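Local coordinates for protein copper-containing nitrite reductase (Hyphomicrobium denitrificans 1NES1, PDB 6TFO) that probably catalyses the one-electron reduction of nitrite to nitric oxide, using copper centres and electrons from cytochrome c, at residues K194-V204 with G275-E285. Numbering follows the deposited sequence.
Sequences KVPGPFLRVRV and GMYGLLLVEPE. With CU (copper (II) ion), chain J.
Gly-275 closes a helix in a Schellman motif and lies against Val-195 CG2, where any side chain would clash with that methyl; a water bridges Gly-275 O and Lys-194 O. Next, Met-276 turns away and binds the type 1 copper through its thioether SD (2.5 Å), a soft ligand completing a site with His-222, Cys-263 and His-271. Tyr-277 O accepts a hydrogen bond from Gly-197 N at 2.8 Å, while its ring meets Val-195 CG1. Leu-279 O accepts one from Leu-200 N, starting parallel pairing from Leu-280 to Glu-283. Phe-199 sets its ring obliquely on CB of Leu-279 and Leu-281. On the other side, Leu-280 CD1 presses tightly on Leu-200 CB (3.5 Å). Leu-281 N donates to Leu-200 O and its O accepts from Val-202 N. Beta-branched Val-282 meets Val-202, CG2 to CG2. Glu-283 N donates to Val-202 O and its O accepts from Val-204 N. Arg-201, CG anti to N (chi1 -159°), extends over Leu-281 CD2, NE reaching the anti lone pair of Glu-283 OE2 (2.9 Å), which Ile-159 N also binds; NH1 pairs with Glu-294. A leucine here would probably cost both glutamates this charge pairing. In this cupredoxin domain, strand 277-283 runs between edge strand 200-203 and antiparallel 257-262, strand 293-302 packing against Leu-279.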
loop_
_atom_site.group_PDB
_atom_site.type_symbol
_atom_site.label_atom_id
_atom_site.label_comp_id
_atom_site.label_asym_id
_atom_site.label_seq_id
_atom_site.Cartn_x
_atom_site.Cartn_y
_atom_site.Cartn_z
ATOM N N LYS C 194 -3.997 -40.106 17.914
ATOM C CA LYS C 194 -5.127 -39.380 18.556
ATOM C C LYS C 194 -4.617 -38.251 19.462
ATOM O O LYS C 194 -3.434 -38.253 19.845
ATOM C CB LYS C 194 -6.015 -40.380 19.298
ATOM C CG LYS C 194 -7.236 -40.845 18.527
ATOM C CD LYS C 194 -7.500 -42.331 18.633
ATOM C CE LYS C 194 -8.964 -42.696 18.445
ATOM N NZ LYS C 194 -9.664 -41.790 17.491
ATOM N N VAL C 195 -5.499 -37.294 19.759
ATOM C CA VAL C 195 -5.178 -36.075 20.556
ATOM C C VAL C 195 -6.281 -35.914 21.590
ATOM O O VAL C 195 -7.441 -35.791 21.210
ATOM C CB VAL C 195 -5.065 -34.810 19.681
ATOM C CG1 VAL C 195 -4.754 -33.566 20.502
ATOM C CG2 VAL C 195 -4.033 -34.983 18.592
ATOM N N PRO C 196 -5.968 -35.949 22.907
ATOM C CA PRO C 196 -4.612 -36.216 23.398
ATOM C C PRO C 196 -4.157 -37.674 23.233
ATOM O O PRO C 196 -4.954 -38.508 22.871
ATOM C CB PRO C 196 -4.709 -35.895 24.897
ATOM C CG PRO C 196 -6.163 -36.188 25.229
ATOM C CD PRO C 196 -6.914 -35.705 24.002
ATOM N N GLY C 197 -2.878 -37.930 23.513
ATOM C CA GLY C 197 -2.266 -39.272 23.513
ATOM C C GLY C 197 -2.926 -40.200 24.535
ATOM O O GLY C 197 -3.849 -39.802 25.248
ATOM N N PRO C 198 -2.511 -41.486 24.602
ATOM C CA PRO C 198 -3.099 -42.427 25.553
ATOM C C PRO C 198 -3.016 -41.891 26.985
ATOM O O PRO C 198 -2.021 -41.268 27.298
ATOM C CB PRO C 198 -2.253 -43.694 25.364
ATOM C CG PRO C 198 -1.789 -43.592 23.927
ATOM C CD PRO C 198 -1.505 -42.118 23.738
ATOM N N PHE C 199 -4.071 -42.099 27.778
ATOM C CA PHE C 199 -4.084 -41.872 29.248
ATOM C C PHE C 199 -3.254 -42.980 29.922
ATOM O O PHE C 199 -3.628 -44.146 29.859
ATOM C CB PHE C 199 -5.519 -41.828 29.787
ATOM C CG PHE C 199 -5.641 -41.335 31.207
ATOM C CD1 PHE C 199 -5.351 -42.170 32.279
ATOM C CD2 PHE C 199 -6.050 -40.035 31.466
ATOM C CE1 PHE C 199 -5.468 -41.709 33.582
ATOM C CE2 PHE C 199 -6.167 -39.578 32.770
ATOM C CZ PHE C 199 -5.876 -40.413 33.825
ATOM N N LEU C 200 -2.116 -42.615 30.495
ATOM C CA LEU C 200 -1.207 -43.554 31.193
ATOM C C LEU C 200 -1.530 -43.513 32.692
ATOM O O LEU C 200 -1.620 -42.410 33.271
ATOM C CB LEU C 200 0.239 -43.156 30.907
ATOM C CG LEU C 200 0.588 -42.999 29.430
ATOM C CD1 LEU C 200 2.040 -42.559 29.270
ATOM C CD2 LEU C 200 0.333 -44.299 28.673
ATOM N N ARG C 201 -1.756 -44.688 33.275
ATOM C CA ARG C 201 -2.220 -44.862 34.679
ATOM C C ARG C 201 -1.311 -45.900 35.337
ATOM O O ARG C 201 -1.298 -47.068 34.892
ATOM C CB ARG C 201 -3.690 -45.294 34.705
ATOM C CG ARG C 201 -4.380 -45.017 36.031
ATOM C CD ARG C 201 -5.887 -45.074 35.889
ATOM N NE ARG C 201 -6.578 -44.587 37.084
ATOM C CZ ARG C 201 -7.823 -44.108 37.107
ATOM N NH1 ARG C 201 -8.538 -44.005 35.999
ATOM N NH2 ARG C 201 -8.338 -43.704 38.249
ATOM N N VAL C 202 -0.519 -45.455 36.299
ATOM C CA VAL C 202 0.365 -46.321 37.117
ATOM C C VAL C 202 0.134 -45.990 38.602
ATOM O O VAL C 202 -0.678 -45.072 38.929
ATOM C CB VAL C 202 1.833 -46.139 36.690
ATOM C CG1 VAL C 202 2.022 -46.532 35.230
ATOM C CG2 VAL C 202 2.351 -44.725 36.962
ATOM N N ARG C 203 0.791 -46.751 39.476
ATOM C CA ARG C 203 0.753 -46.578 40.944
ATOM C C ARG C 203 2.109 -45.986 41.340
ATOM O O ARG C 203 3.110 -46.384 40.721
ATOM C CB ARG C 203 0.454 -47.950 41.551
ATOM C CG ARG C 203 0.518 -47.995 43.067
ATOM C CD ARG C 203 0.948 -49.380 43.525
ATOM N NE ARG C 203 0.648 -49.584 44.936
ATOM C CZ ARG C 203 1.396 -49.137 45.947
ATOM N NH1 ARG C 203 2.535 -48.496 45.733
ATOM N NH2 ARG C 203 1.011 -49.360 47.188
ATOM N N VAL C 204 2.163 -45.053 42.295
ATOM C CA VAL C 204 3.467 -44.547 42.820
ATOM C C VAL C 204 4.308 -45.765 43.217
ATOM O O VAL C 204 3.716 -46.795 43.659
ATOM C CB VAL C 204 3.319 -43.537 43.972
ATOM C CG1 VAL C 204 2.652 -44.131 45.217
ATOM C CG2 VAL C 204 4.662 -42.892 44.308
ATOM N N GLY C 275 -0.198 -31.818 18.260
ATOM C CA GLY C 275 -1.091 -32.670 19.074
ATOM C C GLY C 275 -0.372 -33.645 19.994
ATOM O O GLY C 275 -1.074 -34.550 20.518
ATOM N N MET C 276 0.939 -33.472 20.220
ATOM C CA MET C 276 1.775 -34.452 20.967
ATOM C C MET C 276 1.751 -34.094 22.464
ATOM O O MET C 276 2.779 -33.642 23.017
ATOM C CB MET C 276 3.199 -34.527 20.400
ATOM C CG MET C 276 3.213 -34.876 18.903
ATOM S SD MET C 276 4.810 -35.483 18.241
ATOM C CE MET C 276 4.729 -37.172 18.811
ATOM N N TYR C 277 0.593 -34.325 23.102
ATOM C CA TYR C 277 0.403 -34.175 24.565
ATOM C C TYR C 277 -0.619 -35.192 25.077
ATOM O O TYR C 277 -1.503 -35.610 24.316
ATOM C CB TYR C 277 -0.005 -32.738 24.909
ATOM C CG TYR C 277 -1.133 -32.137 24.099
ATOM C CD1 TYR C 277 -2.459 -32.275 24.495
ATOM C CD2 TYR C 277 -0.876 -31.351 22.983
ATOM C CE1 TYR C 277 -3.498 -31.675 23.791
ATOM C CE2 TYR C 277 -1.902 -30.743 22.268
ATOM C CZ TYR C 277 -3.218 -30.894 22.680
ATOM O OH TYR C 277 -4.231 -30.304 21.987
ATOM N N GLY C 278 -0.493 -35.560 26.357
ATOM C CA GLY C 278 -1.372 -36.507 27.076
ATOM C C GLY C 278 -1.199 -36.411 28.578
ATOM O O GLY C 278 -0.397 -35.562 29.052
ATOM N N LEU C 279 -1.920 -37.251 29.318
ATOM C CA LEU C 279 -1.889 -37.270 30.809
ATOM C C LEU C 279 -1.344 -38.615 31.305
ATOM O O LEU C 279 -1.702 -39.658 30.726
ATOM C CB LEU C 279 -3.299 -37.017 31.346
ATOM C CG LEU C 279 -3.802 -35.578 31.282
ATOM C CD1 LEU C 279 -5.188 -35.475 31.896
ATOM C CD2 LEU C 279 -2.852 -34.612 31.968
ATOM N N LEU C 280 -0.458 -38.552 32.301
ATOM C CA LEU C 280 0.037 -39.668 33.156
ATOM C C LEU C 280 -0.509 -39.452 34.572
ATOM O O LEU C 280 -0.096 -38.444 35.202
ATOM C CB LEU C 280 1.576 -39.659 33.175
ATOM C CG LEU C 280 2.244 -40.630 34.143
ATOM C CD1 LEU C 280 1.911 -42.074 33.752
ATOM C CD2 LEU C 280 3.743 -40.394 34.198
ATOM N N LEU C 281 -1.411 -40.328 35.023
ATOM C CA LEU C 281 -1.845 -40.430 36.451
ATOM C C LEU C 281 -0.911 -41.401 37.167
ATOM O O LEU C 281 -0.885 -42.599 36.775
ATOM C CB LEU C 281 -3.296 -40.922 36.544
ATOM C CG LEU C 281 -3.879 -41.035 37.951
ATOM C CD1 LEU C 281 -3.886 -39.698 38.664
ATOM C CD2 LEU C 281 -5.290 -41.601 37.898
ATOM N N VAL C 282 -0.136 -40.890 38.124
ATOM C CA VAL C 282 0.587 -41.719 39.129
ATOM C C VAL C 282 -0.305 -41.765 40.375
ATOM O O VAL C 282 -0.348 -40.776 41.116
ATOM C CB VAL C 282 1.993 -41.165 39.401
ATOM C CG1 VAL C 282 2.770 -42.045 40.357
ATOM C CG2 VAL C 282 2.765 -41.001 38.106
ATOM N N GLU C 283 -1.073 -42.846 40.538
ATOM C CA GLU C 283 -2.025 -43.009 41.667
ATOM C C GLU C 283 -1.263 -43.036 42.991
ATOM O O GLU C 283 -0.213 -43.662 43.115
ATOM C CB GLU C 283 -2.836 -44.289 41.513
ATOM C CG GLU C 283 -4.001 -44.170 40.545
ATOM C CD GLU C 283 -4.932 -45.367 40.625
ATOM O OE1 GLU C 283 -4.932 -46.011 41.680
ATOM O OE2 GLU C 283 -5.654 -45.651 39.652
ATOM N N PRO C 284 -1.770 -42.372 44.048
ATOM C CA PRO C 284 -1.188 -42.524 45.383
ATOM C C PRO C 284 -1.497 -43.947 45.884
ATOM O O PRO C 284 -2.339 -44.594 45.278
ATOM C CB PRO C 284 -1.896 -41.423 46.196
ATOM C CG PRO C 284 -3.241 -41.241 45.507
ATOM C CD PRO C 284 -2.977 -41.529 44.044
ATOM N N GLU C 285 -0.843 -44.412 46.952
ATOM C CA GLU C 285 -0.971 -45.813 47.455
ATOM C C GLU C 285 -2.447 -46.200 47.608
ATOM O O GLU C 285 -2.828 -47.292 47.110
ATOM C CB GLU C 285 -0.214 -45.987 48.768
ATOM C CG GLU C 285 1.288 -45.993 48.595
ATOM C CD GLU C 285 2.023 -46.841 49.615
ATOM O OE1 GLU C 285 3.124 -47.313 49.280
ATOM O OE2 GLU C 285 1.474 -47.048 50.725
HETATM CU CU CU J . 7.224 -34.834 18.294
HETATM O O HOH W 1 -1.189 -37.408 20.834
#